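Local coordinates for protein adenine Deaminase (Enterococcus faecalis, PDB 2ICS) that deacetylates acetyl-(R)-mandelate in vitro, though very inefficiently, as a binuclear zinc enzyme of the amidohydrolase type that was crystallised with adenine, at residues Asp4-Gly12 / Glu21-Ala31; Val52-His60 / Ile304-Phe315. One frame throughout, in Å; residues are numbered along the deposited sequence.

Contact 1: Asp4-Gly12 / Glu21-Ala31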
ATOM      1  N   ASP A   4      -4.702  -9.949  33.734  1.00 55.72           N
ATOM      2  CA  ASP A   4      -4.172 -10.984  32.798  1.00 54.07           C
ATOM      3  C   ASP A   4      -4.289 -10.578  31.335  1.00 52.10           C
ATOM      4  O   ASP A   4      -5.332 -10.107  30.882  1.00 50.86           O
ATOM      5  CB  ASP A   4      -4.895 -12.321  33.001  1.00 56.27           C
ATOM      6  CG  ASP A   4      -4.074 -13.320  33.804  1.00 59.42           C
ATOM      7  OD1 ASP A   4      -2.961 -13.674  33.356  1.00 58.62           O
ATOM      8  OD2 ASP A   4      -4.542 -13.754  34.881  1.00 60.81           O
ATOM      9  N   TYR A   5      -3.194 -10.770  30.610  1.00 49.86           N
ATOM     10  CA  TYR A   5      -3.114 -10.475  29.186  1.00 47.86           C
ATOM     11  C   TYR A   5      -2.251 -11.588  28.616  1.00 47.15           C
ATOM     12  O   TYR A   5      -1.660 -12.362  29.372  1.00 48.18           O
ATOM     13  CB  TYR A   5      -2.411  -9.136  28.932  1.00 46.05           C
ATOM     14  CG  TYR A   5      -3.102  -7.915  29.497  1.00 44.03           C
ATOM     15  CD1 TYR A   5      -4.394  -7.569  29.100  1.00 44.16           C
ATOM     16  CD2 TYR A   5      -2.446  -7.082  30.404  1.00 43.84           C
ATOM     17  CE1 TYR A   5      -5.016  -6.419  29.594  1.00 42.85           C
ATOM     18  CE2 TYR A   5      -3.055  -5.933  30.903  1.00 41.91           C
ATOM     19  CZ  TYR A   5      -4.339  -5.606  30.495  1.00 43.94           C
ATOM     20  OH  TYR A   5      -4.943  -4.467  30.989  1.00 44.60           O
ATOM     21  N   ASP A   6      -2.179 -11.675  27.295  1.00 45.78           N
ATOM     22  CA  ASP A   6      -1.346 -12.686  26.659  1.00 44.43           C
ATOM     23  C   ASP A   6       0.018 -12.067  26.385  1.00 42.49           C
ATOM     24  O   ASP A   6       1.052 -12.693  26.604  1.00 42.04           O
ATOM     25  CB  ASP A   6      -1.970 -13.164  25.343  1.00 46.33           C
ATOM     26  CG  ASP A   6      -3.307 -13.858  25.546  1.00 48.74           C
ATOM     27  OD1 ASP A   6      -3.371 -14.800  26.363  1.00 49.93           O
ATOM     28  OD2 ASP A   6      -4.291 -13.465  24.886  1.00 51.01           O
ATOM     29  N   LEU A   7       0.011 -10.826  25.912  1.00 40.80           N
ATOM     30  CA  LEU A   7       1.250 -10.135  25.600  1.00 39.52           C
ATOM     31  C   LEU A   7       1.221  -8.697  26.077  1.00 39.10           C
ATOM     32  O   LEU A   7       0.192  -8.025  26.017  1.00 40.57           O
ATOM     33  CB  LEU A   7       1.508 -10.164  24.094  1.00 39.58           C
ATOM     34  CG  LEU A   7       2.845  -9.565  23.640  1.00 39.54           C
ATOM     35  CD1 LEU A   7       3.990 -10.358  24.249  1.00 38.08           C
ATOM     36  CD2 LEU A   7       2.935  -9.590  22.118  1.00 39.24           C
ATOM     37  N   LEU A   8       2.367  -8.226  26.546  1.00 37.77           N
ATOM     38  CA  LEU A   8       2.484  -6.870  27.041  1.00 36.64           C
ATOM     39  C   LEU A   8       3.787  -6.280  26.519  1.00 35.17           C
ATOM     40  O   LEU A   8       4.844  -6.896  26.635  1.00 34.97           O
ATOM     41  CB  LEU A   8       2.467  -6.881  28.569  1.00 37.73           C
ATOM     42  CG  LEU A   8       2.323  -5.543  29.289  1.00 40.34           C
ATOM     43  CD1 LEU A   8       1.063  -4.828  28.810  1.00 40.11           C
ATOM     44  CD2 LEU A   8       2.267  -5.797  30.797  1.00 40.02           C
ATOM     45  N   ILE A   9       3.702  -5.089  25.938  1.00 33.99           N
ATOM     46  CA  ILE A   9       4.868  -4.415  25.378  1.00 34.09           C
ATOM     47  C   ILE A   9       5.107  -3.125  26.155  1.00 34.85           C
ATOM     48  O   ILE A   9       4.247  -2.243  26.189  1.00 33.96           O
ATOM     49  CB  ILE A   9       4.630  -4.116  23.886  1.00 33.86           C
ATOM     50  CG1 ILE A   9       4.271  -5.419  23.164  1.00 34.29           C
ATOM     51  CG2 ILE A   9       5.865  -3.505  23.264  1.00 31.51           C
ATOM     52  CD1 ILE A   9       3.594  -5.213  21.835  1.00 35.76           C
ATOM     53  N   LYS A  10       6.279  -3.021  26.773  1.00 35.94           N
ATOM     54  CA  LYS A  10       6.612  -1.863  27.594  1.00 36.96           C
ATOM     55  C   LYS A  10       7.760  -1.015  27.060  1.00 36.10           C
ATOM     56  O   LYS A  10       8.547  -1.457  26.222  1.00 33.18           O
ATOM     57  CB  LYS A  10       6.981  -2.329  29.006  1.00 39.44           C
ATOM     58  CG  LYS A  10       6.193  -3.533  29.494  1.00 42.73           C
ATOM     59  CD  LYS A  10       5.006  -3.146  30.355  1.00 46.72           C
ATOM     60  CE  LYS A  10       5.457  -2.592  31.702  1.00 48.61           C
ATOM     61  NZ  LYS A  10       4.289  -2.332  32.594  1.00 50.32           N
ATOM     62  N   ASN A  11       7.836   0.211  27.575  1.00 34.81           N
ATOM     63  CA  ASN A  11       8.880   1.172  27.237  1.00 34.79           C
ATOM     64  C   ASN A  11       8.869   1.678  25.797  1.00 33.83           C
ATOM     65  O   ASN A  11       9.872   2.181  25.297  1.00 32.91           O
ATOM     66  CB  ASN A  11      10.250   0.576  27.572  1.00 36.53           C
ATOM     67  CG  ASN A  11      11.177   1.589  28.208  1.00 39.91           C
ATOM     68  OD1 ASN A  11      10.774   2.332  29.105  1.00 42.06           O
ATOM     69  ND2 ASN A  11      12.426   1.621  27.760  1.00 39.16           N
ATOM     70  N   GLY A  12       7.727   1.560  25.138  1.00 34.35           N
ATOM     71  CA  GLY A  12       7.634   2.027  23.771  1.00 32.94           C
ATOM     72  C   GLY A  12       7.357   3.516  23.677  1.00 32.77           C
ATOM     73  O   GLY A  12       7.052   4.178  24.670  1.00 31.75           O
ATOM     74  N   GLU A  21       2.522   1.779  25.954  1.00 34.05           N
ATOM     75  CA  GLU A  21       2.622   0.379  26.341  1.00 32.73           C
ATOM     76  C   GLU A  21       1.343  -0.247  25.806  1.00 31.81           C
ATOM     77  O   GLU A  21       0.273   0.351  25.898  1.00 30.61           O
ATOM     78  CB  GLU A  21       2.690   0.223  27.866  1.00 34.82           C
ATOM     79  CG  GLU A  21       3.779   1.064  28.528  1.00 38.00           C
ATOM     80  CD  GLU A  21       4.238   0.502  29.869  1.00 39.79           C
ATOM     81  OE1 GLU A  21       3.393  -0.038  30.619  1.00 40.05           O
ATOM     82  OE2 GLU A  21       5.447   0.615  30.175  1.00 37.53           O
ATOM     83  N   ILE A  22       1.453  -1.441  25.234  1.00 30.91           N
ATOM     84  CA  ILE A  22       0.290  -2.111  24.668  1.00 31.06           C
ATOM     85  C   ILE A  22       0.038  -3.474  25.306  1.00 31.01           C
ATOM     86  O   ILE A  22       0.959  -4.263  25.492  1.00 29.63           O
ATOM     87  CB  ILE A  22       0.445  -2.298  23.127  1.00 31.50           C
ATOM     88  CG1 ILE A  22       0.604  -0.940  22.436  1.00 32.80           C
ATOM     89  CG2 ILE A  22      -0.772  -3.006  22.557  1.00 31.36           C
ATOM     90  CD1 ILE A  22       1.975  -0.324  22.572  1.00 32.46           C
ATOM     91  N   ALA A  23      -1.222  -3.739  25.636  1.00 33.28           N
ATOM     92  CA  ALA A  23      -1.620  -5.006  26.240  1.00 35.47           C
ATOM     93  C   ALA A  23      -2.408  -5.795  25.202  1.00 35.55           C
ATOM     94  O   ALA A  23      -3.349  -5.277  24.608  1.00 36.27           O
ATOM     95  CB  ALA A  23      -2.475  -4.749  27.479  1.00 35.60           C
ATOM     96  N   ILE A  24      -2.028  -7.051  24.993  1.00 37.00           N
ATOM     97  CA  ILE A  24      -2.683  -7.893  23.998  1.00 38.92           C
ATOM     98  C   ILE A  24      -3.268  -9.193  24.551  1.00 41.27           C
ATOM     99  O   ILE A  24      -2.655  -9.861  25.387  1.00 40.46           O
ATOM    100  CB  ILE A  24      -1.685  -8.262  22.876  1.00 36.99           C
ATOM    101  CG1 ILE A  24      -1.220  -6.991  22.161  1.00 39.08           C
ATOM    102  CG2 ILE A  24      -2.319  -9.246  21.907  1.00 34.04           C
ATOM    103  CD1 ILE A  24      -0.070  -7.214  21.194  1.00 38.68           C
ATOM    104  N   LYS A  25      -4.452  -9.551  24.065  1.00 43.51           N
ATOM    105  CA  LYS A  25      -5.104 -10.790  24.471  1.00 46.92           C
ATOM    106  C   LYS A  25      -6.066 -11.247  23.378  1.00 47.09           C
ATOM    107  O   LYS A  25      -6.892 -10.470  22.900  1.00 46.63           O
ATOM    108  CB  LYS A  25      -5.860 -10.613  25.793  1.00 49.33           C
ATOM    109  CG  LYS A  25      -7.138  -9.804  25.690  1.00 53.47           C
ATOM    110  CD  LYS A  25      -7.904  -9.836  27.004  1.00 58.21           C
ATOM    111  CE  LYS A  25      -9.247  -9.127  26.885  1.00 60.01           C
ATOM    112  NZ  LYS A  25     -10.036  -9.223  28.146  1.00 61.08           N
ATOM    113  N   GLU A  26      -5.940 -12.509  22.980  1.00 48.78           N
ATOM    114  CA  GLU A  26      -6.792 -13.083  21.943  1.00 50.69           C
ATOM    115  C   GLU A  26      -6.608 -12.396  20.593  1.00 48.92           C
ATOM    116  O   GLU A  26      -7.579 -11.979  19.964  1.00 48.12           O
ATOM    117  CB  GLU A  26      -8.264 -13.003  22.364  1.00 53.56           C
ATOM    118  CG  GLU A  26      -8.591 -13.819  23.599  1.00 59.49           C
ATOM    119  CD  GLU A  26      -8.098 -15.251  23.487  1.00 63.22           C
ATOM    120  OE1 GLU A  26      -8.486 -15.942  22.519  1.00 65.13           O
ATOM    121  OE2 GLU A  26      -7.319 -15.683  24.366  1.00 65.03           O
ATOM    122  N   LYS A  27      -5.359 -12.286  20.153  1.00 48.25           N
ATOM    123  CA  LYS A  27      -5.039 -11.648  18.879  1.00 48.17           C
ATOM    124  C   LYS A  27      -5.576 -10.219  18.742  1.00 46.81           C
ATOM    125  O   LYS A  27      -5.564  -9.652  17.653  1.00 47.56           O
ATOM    126  CB  LYS A  27      -5.560 -12.498  17.714  1.00 49.94           C
ATOM    127  CG  LYS A  27      -4.769 -13.776  17.446  1.00 53.32           C
ATOM    128  CD  LYS A  27      -5.056 -14.868  18.462  1.00 56.29           C
ATOM    129  CE  LYS A  27      -6.385 -15.559  18.170  1.00 57.91           C
ATOM    130  NZ  LYS A  27      -6.371 -16.257  16.849  1.00 57.26           N
ATOM    131  N   LYS A  28      -6.041  -9.629  19.839  1.00 45.66           N
ATOM    132  CA  LYS A  28      -6.571  -8.270  19.783  1.00 43.83           C
ATOM    133  C   LYS A  28      -5.900  -7.340  20.791  1.00 41.44           C
ATOM    134  O   LYS A  28      -5.311  -7.792  21.769  1.00 40.97           O
ATOM    135  CB  LYS A  28      -8.083  -8.285  20.032  1.00 45.27           C
ATOM    136  CG  LYS A  28      -8.880  -9.045  18.980  1.00 49.41           C
ATOM    137  CD  LYS A  28     -10.345  -9.180  19.374  1.00 53.20           C
ATOM    138  CE  LYS A  28     -11.006  -7.822  19.547  1.00 56.94           C
ATOM    139  NZ  LYS A  28     -12.405  -7.936  20.052  1.00 58.47           N
ATOM    140  N   ILE A  29      -5.981  -6.039  20.535  1.00 39.65           N
ATOM    141  CA  ILE A  29      -5.406  -5.045  21.433  1.00 38.54           C
ATOM    142  C   ILE A  29      -6.375  -4.881  22.597  1.00 39.21           C
ATOM    143  O   ILE A  29      -7.521  -4.478  22.401  1.00 38.92           O
ATOM    144  CB  ILE A  29      -5.238  -3.685  20.729  1.00 37.61           C
ATOM    145  CG1 ILE A  29      -4.212  -3.812  19.597  1.00 36.12           C
ATOM    146  CG2 ILE A  29      -4.829  -2.621  21.743  1.00 35.74           C
ATOM    147  CD1 ILE A  29      -4.027  -2.550  18.784  1.00 34.54           C
ATOM    148  N   ALA A  30      -5.914  -5.191  23.805  1.00 39.39           N
ATOM    149  CA  ALA A  30      -6.764  -5.099  24.991  1.00 40.20           C
ATOM    150  C   ALA A  30      -6.613  -3.806  25.791  1.00 39.79           C
ATOM    151  O   ALA A  30      -7.503  -3.449  26.557  1.00 41.45           O
ATOM    152  CB  ALA A  30      -6.515  -6.301  25.895  1.00 38.18           C
ATOM    153  N   ALA A  31      -5.494  -3.108  25.621  1.00 39.79           N
ATOM    154  CA  ALA A  31      -5.272  -1.859  26.343  1.00 39.02           C
ATOM    155  C   ALA A  31      -4.059  -1.111  25.818  1.00 38.72           C
ATOM    156  O   ALA A  31      -3.089  -1.720  25.374  1.00 40.61           O
ATOM    157  CB  ALA A  31      -5.099  -2.136  27.836  1.00 39.39           C
TER
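With chi1 at -63°, Y5 holds CG anti to its own carbonyl carbon, and this turn lays the phenol ring flat against A23. The methyl CB of A23 stands 3.5 Å from the centroid of the Y5 ring and only 3° off the normal, a CH-pi contact centred on the face. A30 and A31 add their methyls obliquely: A30 CB approaches Y5 CE1, and A31 CB approaches Y5 OH. L8 uses a different first torsion, CG anti to the backbone N, which swings CD1 back over the partner strand to 3.4 Å from I22 O.

Strands 7-10 and 21-25 form an antiparallel hairpin pair, their N-to-C directions 173° apart. I24 N binds L7 O at 2.6 Å, while I9 and I22 exchange a pair of backbone bonds. The ladder is broken where D6 N and L7 N both donate to I24 O, a classic beta bulge, the first in the carbonyl plane and the second tilted from it. A second bulge sets A30 and A31 against A23, whose carbonyl O receives both their N-H groups; a type I' turn from K25 to K28 links the two strands involved.

On the face that carries L7, I9, I22 and I24 the packing is aliphatic, with L7 CD2 3.9 Å from I24 CD1. Where K10 faces E21, NZ reaches OE1 at 3.2 Å from the syn side, somewhat out of the carboxylate plane, in a salt bridge whose two ends also bond to the backbone of I36.

Within the four-stranded sheet, 5-13 runs between 19-25 and 42-45, and 28-33 flanks 19-25. I9, I22 and I24 rest on L331 of strand 331-344, while L7 and I9 also reach I363 of strand 350-364.

Contact 2: Val52-His60 / Ile304-Phe315. With ZN (zinc ion), chain B.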
ATOM      1  N   VAL A  52       7.093   2.585  18.275  1.00 29.39           N
ATOM      2  CA  VAL A  52       6.049   1.589  18.071  1.00 27.57           C
ATOM      3  C   VAL A  52       4.882   2.259  17.353  1.00 27.46           C
ATOM      4  O   VAL A  52       4.540   3.409  17.645  1.00 28.94           O
ATOM      5  CB  VAL A  52       5.505   1.031  19.409  1.00 28.38           C
ATOM      6  CG1 VAL A  52       4.602  -0.162  19.141  1.00 25.13           C
ATOM      7  CG2 VAL A  52       6.649   0.646  20.330  1.00 30.53           C
ATOM      8  N   SER A  53       4.276   1.545  16.415  1.00 24.42           N
ATOM      9  CA  SER A  53       3.136   2.077  15.690  1.00 24.91           C
ATOM     10  C   SER A  53       2.224   0.921  15.342  1.00 24.16           C
ATOM     11  O   SER A  53       2.502  -0.223  15.692  1.00 23.74           O
ATOM     12  CB  SER A  53       3.581   2.763  14.399  1.00 25.39           C
ATOM     13  OG  SER A  53       3.980   1.811  13.423  1.00 24.00           O
ATOM     14  N   ALA A  54       1.127   1.227  14.663  1.00 24.83           N
ATOM     15  CA  ALA A  54       0.209   0.190  14.234  1.00 23.41           C
ATOM     16  C   ALA A  54       1.014  -0.588  13.199  1.00 22.27           C
ATOM     17  O   ALA A  54       1.937  -0.036  12.604  1.00 21.55           O
ATOM     18  CB  ALA A  54      -1.013   0.812  13.593  1.00 22.09           C
ATOM     19  N   GLY A  55       0.690  -1.861  12.996  1.00 21.55           N
ATOM     20  CA  GLY A  55       1.426  -2.636  12.011  1.00 20.80           C
ATOM     21  C   GLY A  55       1.394  -1.938  10.664  1.00 19.93           C
ATOM     22  O   GLY A  55       0.327  -1.542  10.196  1.00 20.57           O
ATOM     23  N   TRP A  56       2.554  -1.776  10.036  1.00 19.53           N
ATOM     24  CA  TRP A  56       2.616  -1.104   8.743  1.00 19.83           C
ATOM     25  C   TRP A  56       1.841  -1.891   7.697  1.00 19.01           C
ATOM     26  O   TRP A  56       1.821  -3.119   7.726  1.00 18.93           O
ATOM     27  CB  TRP A  56       4.067  -0.927   8.294  1.00 19.41           C
ATOM     28  CG  TRP A  56       4.911  -0.095   9.220  1.00 22.02           C
ATOM     29  CD1 TRP A  56       4.475   0.714  10.237  1.00 20.83           C
ATOM     30  CD2 TRP A  56       6.343   0.038   9.187  1.00 20.90           C
ATOM     31  NE1 TRP A  56       5.549   1.341  10.839  1.00 21.65           N
ATOM     32  CE2 TRP A  56       6.705   0.943  10.215  1.00 21.84           C
ATOM     33  CE3 TRP A  56       7.354  -0.524   8.392  1.00 21.81           C
ATOM     34  CZ2 TRP A  56       8.037   1.300  10.469  1.00 21.68           C
ATOM     35  CZ3 TRP A  56       8.684  -0.169   8.642  1.00 21.54           C
ATOM     36  CH2 TRP A  56       9.009   0.737   9.676  1.00 22.43           C
ATOM     37  N   ILE A  57       1.210  -1.171   6.772  1.00 19.19           N
ATOM     38  CA  ILE A  57       0.398  -1.771   5.717  1.00 17.80           C
ATOM     39  C   ILE A  57       0.813  -1.258   4.340  1.00 20.10           C
ATOM     40  O   ILE A  57       0.836  -0.048   4.101  1.00 18.98           O
ATOM     41  CB  ILE A  57      -1.111  -1.430   5.913  1.00 17.60           C
ATOM     42  CG1 ILE A  57      -1.594  -1.908   7.283  1.00 19.15           C
ATOM     43  CG2 ILE A  57      -1.942  -2.075   4.817  1.00 15.24           C
ATOM     44  CD1 ILE A  57      -3.003  -1.396   7.660  1.00 19.53           C
ATOM     45  N   ASP A  58       1.128  -2.184   3.435  1.00 19.93           N
ATOM     46  CA  ASP A  58       1.530  -1.840   2.069  1.00 21.39           C
ATOM     47  C   ASP A  58       0.343  -2.173   1.170  1.00 20.64           C
ATOM     48  O   ASP A  58       0.150  -3.333   0.826  1.00 19.85           O
ATOM     49  CB  ASP A  58       2.734  -2.685   1.654  1.00 22.57           C
ATOM     50  CG  ASP A  58       3.445  -2.134   0.433  1.00 25.06           C
ATOM     51  OD1 ASP A  58       2.814  -1.386  -0.346  1.00 24.86           O
ATOM     52  OD2 ASP A  58       4.638  -2.461   0.247  1.00 25.51           O
ATOM     53  N   ASP A  59      -0.445  -1.172   0.776  1.00 21.06           N
ATOM     54  CA  ASP A  59      -1.624  -1.449  -0.043  1.00 21.10           C
ATOM     55  C   ASP A  59      -1.429  -1.608  -1.551  1.00 20.80           C
ATOM     56  O   ASP A  59      -2.394  -1.559  -2.311  1.00 21.31           O
ATOM     57  CB  ASP A  59      -2.745  -0.427   0.239  1.00 21.51           C
ATOM     58  CG  ASP A  59      -2.435   0.959  -0.291  1.00 25.65           C
ATOM     59  OD1 ASP A  59      -1.509   1.101  -1.120  1.00 22.52           O
ATOM     60  OD2 ASP A  59      -3.140   1.906   0.119  1.00 25.13           O
ATOM     61  N   HIS A  60      -0.192  -1.770  -1.999  1.00 17.58           N
ATOM     62  CA  HIS A  60       0.032  -2.020  -3.414  1.00 17.77           C
ATOM     63  C   HIS A  60       1.213  -2.969  -3.500  1.00 19.41           C
ATOM     64  O   HIS A  60       2.375  -2.563  -3.454  1.00 17.70           O
ATOM     65  CB  HIS A  60       0.296  -0.745  -4.219  1.00 16.10           C
ATOM     66  CG  HIS A  60       0.343  -0.986  -5.696  1.00 14.38           C
ATOM     67  ND1 HIS A  60      -0.006  -0.051  -6.646  1.00 16.16           N
ATOM     68  CD2 HIS A  60       0.731  -2.087  -6.392  1.00 13.88           C
ATOM     69  CE1 HIS A  60       0.178  -0.601  -7.863  1.00 16.07           C
ATOM     70  NE2 HIS A  60       0.625  -1.837  -7.761  1.00 14.39           N
ATOM     71  N   ILE A 304       4.272   7.722   8.948  1.00 22.29           N
ATOM     72  CA  ILE A 304       3.735   6.555   9.655  1.00 20.17           C
ATOM     73  C   ILE A 304       2.234   6.418   9.419  1.00 22.35           C
ATOM     74  O   ILE A 304       1.720   5.315   9.183  1.00 20.90           O
ATOM     75  CB  ILE A 304       3.983   6.658  11.186  1.00 19.35           C
ATOM     76  CG1 ILE A 304       5.458   6.403  11.495  1.00 20.73           C
ATOM     77  CG2 ILE A 304       3.112   5.665  11.938  1.00 18.88           C
ATOM     78  CD1 ILE A 304       5.959   5.036  11.055  1.00 22.49           C
ATOM     79  N   GLU A 305       1.529   7.544   9.495  1.00 22.36           N
ATOM     80  CA  GLU A 305       0.093   7.538   9.287  1.00 24.64           C
ATOM     81  C   GLU A 305      -0.238   7.070   7.874  1.00 23.65           C
ATOM     82  O   GLU A 305      -1.260   6.425   7.650  1.00 23.73           O
ATOM     83  CB  GLU A 305      -0.477   8.940   9.518  1.00 30.61           C
ATOM     84  CG  GLU A 305      -1.976   9.050   9.282  1.00 39.51           C
ATOM     85  CD  GLU A 305      -2.518  10.416   9.642  1.00 44.98           C
ATOM     86  OE1 GLU A 305      -2.408  10.804  10.826  1.00 48.93           O
ATOM     87  OE2 GLU A 305      -3.054  11.104   8.744  1.00 49.77           O
ATOM     88  N   LYS A 306       0.640   7.382   6.927  1.00 23.79           N
ATOM     89  CA  LYS A 306       0.424   7.012   5.534  1.00 23.04           C
ATOM     90  C   LYS A 306       0.713   5.547   5.182  1.00 22.26           C
ATOM     91  O   LYS A 306       0.461   5.119   4.056  1.00 18.53           O
ATOM     92  CB  LYS A 306       1.217   7.962   4.628  1.00 24.84           C
ATOM     93  CG  LYS A 306       0.687   9.390   4.701  1.00 22.85           C
ATOM     94  CD  LYS A 306       1.559  10.383   3.962  1.00 22.76           C
ATOM     95  CE  LYS A 306       1.129  11.819   4.283  1.00 21.96           C
ATOM     96  NZ  LYS A 306      -0.313  12.078   3.961  1.00 20.79           N
ATOM     97  N   VAL A 307       1.241   4.784   6.139  1.00 21.18           N
ATOM     98  CA  VAL A 307       1.499   3.360   5.916  1.00 20.35           C
ATOM     99  C   VAL A 307       0.723   2.549   6.954  1.00 21.63           C
ATOM    100  O   VAL A 307       0.990   1.367   7.151  1.00 17.80           O
ATOM    101  CB  VAL A 307       3.009   2.990   6.014  1.00 20.92           C
ATOM    102  CG1 VAL A 307       3.791   3.675   4.901  1.00 19.39           C
ATOM    103  CG2 VAL A 307       3.567   3.370   7.382  1.00 22.06           C
ATOM    104  N   THR A 308      -0.236   3.198   7.619  1.00 20.87           N
ATOM    105  CA  THR A 308      -1.058   2.521   8.625  1.00 22.76           C
ATOM    106  C   THR A 308      -2.528   2.919   8.555  1.00 22.67           C
ATOM    107  O   THR A 308      -3.341   2.219   7.953  1.00 23.00           O
ATOM    108  CB  THR A 308      -0.558   2.787  10.067  1.00 23.44           C
ATOM    109  OG1 THR A 308      -0.457   4.200  10.295  1.00 25.10           O
ATOM    110  CG2 THR A 308       0.789   2.134  10.291  1.00 23.40           C
ATOM    111  N   LYS A 309      -2.865   4.050   9.161  1.00 24.87           N
ATOM    112  CA  LYS A 309      -4.250   4.519   9.183  1.00 25.34           C
ATOM    113  C   LYS A 309      -4.835   4.788   7.797  1.00 24.59           C
ATOM    114  O   LYS A 309      -5.968   4.405   7.513  1.00 25.05           O
ATOM    115  CB  LYS A 309      -4.358   5.786  10.041  1.00 26.83           C
ATOM    116  CG  LYS A 309      -5.785   6.276  10.234  1.00 28.80           C
ATOM    117  CD  LYS A 309      -5.822   7.575  11.028  1.00 35.37           C
ATOM    118  CE  LYS A 309      -7.254   8.008  11.301  1.00 37.28           C
ATOM    119  NZ  LYS A 309      -7.309   9.295  12.043  1.00 40.55           N
ATOM    120  N   ALA A 310      -4.070   5.446   6.934  1.00 24.21           N
ATOM    121  CA  ALA A 310      -4.557   5.754   5.593  1.00 24.90           C
ATOM    122  C   ALA A 310      -4.882   4.487   4.785  1.00 25.84           C
ATOM    123  O   ALA A 310      -6.018   4.298   4.360  1.00 27.68           O
ATOM    124  CB  ALA A 310      -3.540   6.615   4.852  1.00 22.16           C
ATOM    125  N   PRO A 311      -3.892   3.608   4.557  1.00 25.00           N
ATOM    126  CA  PRO A 311      -4.204   2.397   3.790  1.00 24.57           C
ATOM    127  C   PRO A 311      -5.347   1.604   4.425  1.00 26.93           C
ATOM    128  O   PRO A 311      -6.195   1.059   3.721  1.00 27.85           O
ATOM    129  CB  PRO A 311      -2.878   1.631   3.780  1.00 23.50           C
ATOM    130  CG  PRO A 311      -2.148   2.150   4.993  1.00 22.87           C
ATOM    131  CD  PRO A 311      -2.480   3.618   4.979  1.00 25.06           C
ATOM    132  N   ALA A 312      -5.371   1.552   5.754  1.00 27.67           N
ATOM    133  CA  ALA A 312      -6.427   0.843   6.477  1.00 29.62           C
ATOM    134  C   ALA A 312      -7.784   1.433   6.094  1.00 29.99           C
ATOM    135  O   ALA A 312      -8.755   0.702   5.885  1.00 29.30           O
ATOM    136  CB  ALA A 312      -6.203   0.956   7.989  1.00 26.43           C
ATOM    137  N   GLU A 313      -7.840   2.757   5.989  1.00 31.03           N
ATOM    138  CA  GLU A 313      -9.070   3.442   5.602  1.00 32.99           C
ATOM    139  C   GLU A 313      -9.379   3.310   4.107  1.00 32.06           C
ATOM    140  O   GLU A 313     -10.535   3.161   3.722  1.00 32.38           O
ATOM    141  CB  GLU A 313      -8.992   4.924   5.962  1.00 34.54           C
ATOM    142  CG  GLU A 313      -9.330   5.235   7.406  1.00 41.07           C
ATOM    143  CD  GLU A 313      -9.130   6.702   7.738  1.00 43.44           C
ATOM    144  OE1 GLU A 313      -9.281   7.543   6.827  1.00 46.81           O
ATOM    145  OE2 GLU A 313      -8.836   7.016   8.912  1.00 45.67           O
ATOM    146  N   ASN A 314      -8.352   3.371   3.266  1.00 31.47           N
ATOM    147  CA  ASN A 314      -8.564   3.258   1.824  1.00 31.29           C
ATOM    148  C   ASN A 314      -9.322   1.986   1.461  1.00 29.59           C
ATOM    149  O   ASN A 314     -10.174   2.000   0.573  1.00 29.18           O
ATOM    150  CB  ASN A 314      -7.235   3.239   1.058  1.00 30.84           C
ATOM    151  CG  ASN A 314      -6.471   4.543   1.161  1.00 32.88           C
ATOM    152  OD1 ASN A 314      -7.023   5.578   1.550  1.00 29.43           O
ATOM    153  ND2 ASN A 314      -5.189   4.502   0.787  1.00 31.32           N
ATOM    154  N   PHE A 315      -9.008   0.893   2.151  1.00 27.27           N
ATOM    155  CA  PHE A 315      -9.630  -0.389   1.861  1.00 27.22           C
ATOM    156  C   PHE A 315     -10.490  -0.995   2.957  1.00 25.59           C
ATOM    157  O   PHE A 315     -10.710  -2.203   3.001  1.00 24.67           O
ATOM    158  CB  PHE A 315      -8.543  -1.364   1.412  1.00 25.38           C
ATOM    159  CG  PHE A 315      -7.885  -0.947   0.134  1.00 26.31           C
ATOM    160  CD1 PHE A 315      -8.529  -1.137  -1.082  1.00 23.57           C
ATOM    161  CD2 PHE A 315      -6.668  -0.275   0.152  1.00 24.11           C
ATOM    162  CE1 PHE A 315      -7.974  -0.660  -2.265  1.00 26.43           C
ATOM    163  CE2 PHE A 315      -6.105   0.209  -1.026  1.00 27.14           C
ATOM    164  CZ  PHE A 315      -6.761   0.015  -2.237  1.00 26.94           C
TER
HETATM  165 ZN    ZN B 400       1.478  -3.079  -9.405  1.00 24.94          ZN
HETATM  166  O   HOH W   1       2.179  -1.522 -10.471  1.00 23.22           O
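W56 and V307 lie side by side where the strand that leads into the first metal histidines of this amidohydrolase TIM barrel meets the 304-315 segment. V307 CG2 sits over one face of the indole, 4.3 Å from the five-membered ring centroid and 23° off its normal. T308 CG2 comes to the edge of the same ring, near its plane, whereas I304 crosses the indole obliquely, placing CD1 3.7 Å from W56 NE1. The backbones are joined by I57 N, which donates to V307 O at 2.6 Å, nearly along the C=O axis.

I57 crosses P311 at a slant, CB against the proline CG at 3.8 Å, and its CD1 continues to A312 CB. T308 splits its branches: OG1 donates to I304 O within its own segment, while CG2 touches A54 O.

D59 stands almost perpendicular to the F315 ring, the carboxylate and ring planes 85° apart, with OD2 at the ring edge. N314 ND2 makes a weak bond to the same oxygen. One residue further, the H60 side chain reaches beyond the 304-315 segment to the metal site that H62 and D272 help complete, and its NE2 binds zinc at 2.2 Å.

Contact 1 lies near the periphery, its centre about 26 Å from that of the chain, and is only partly buried; contact 2, about 7 Å from that centre, has no exposed residue among those that touch. The first joins neighbouring strands of one hairpin through repeated backbone bonds; the second brings together segments 244 residues apart, with a single backbone bond and mostly side-chain packing. Charge pairing belongs to contact 1, and zinc coordination to contact 2 alone. Their centres are about 20 Å apart, yet they touch where G12 CA packs on V52 CG2 at 3.8 Å, and strand 331-344 packs against both.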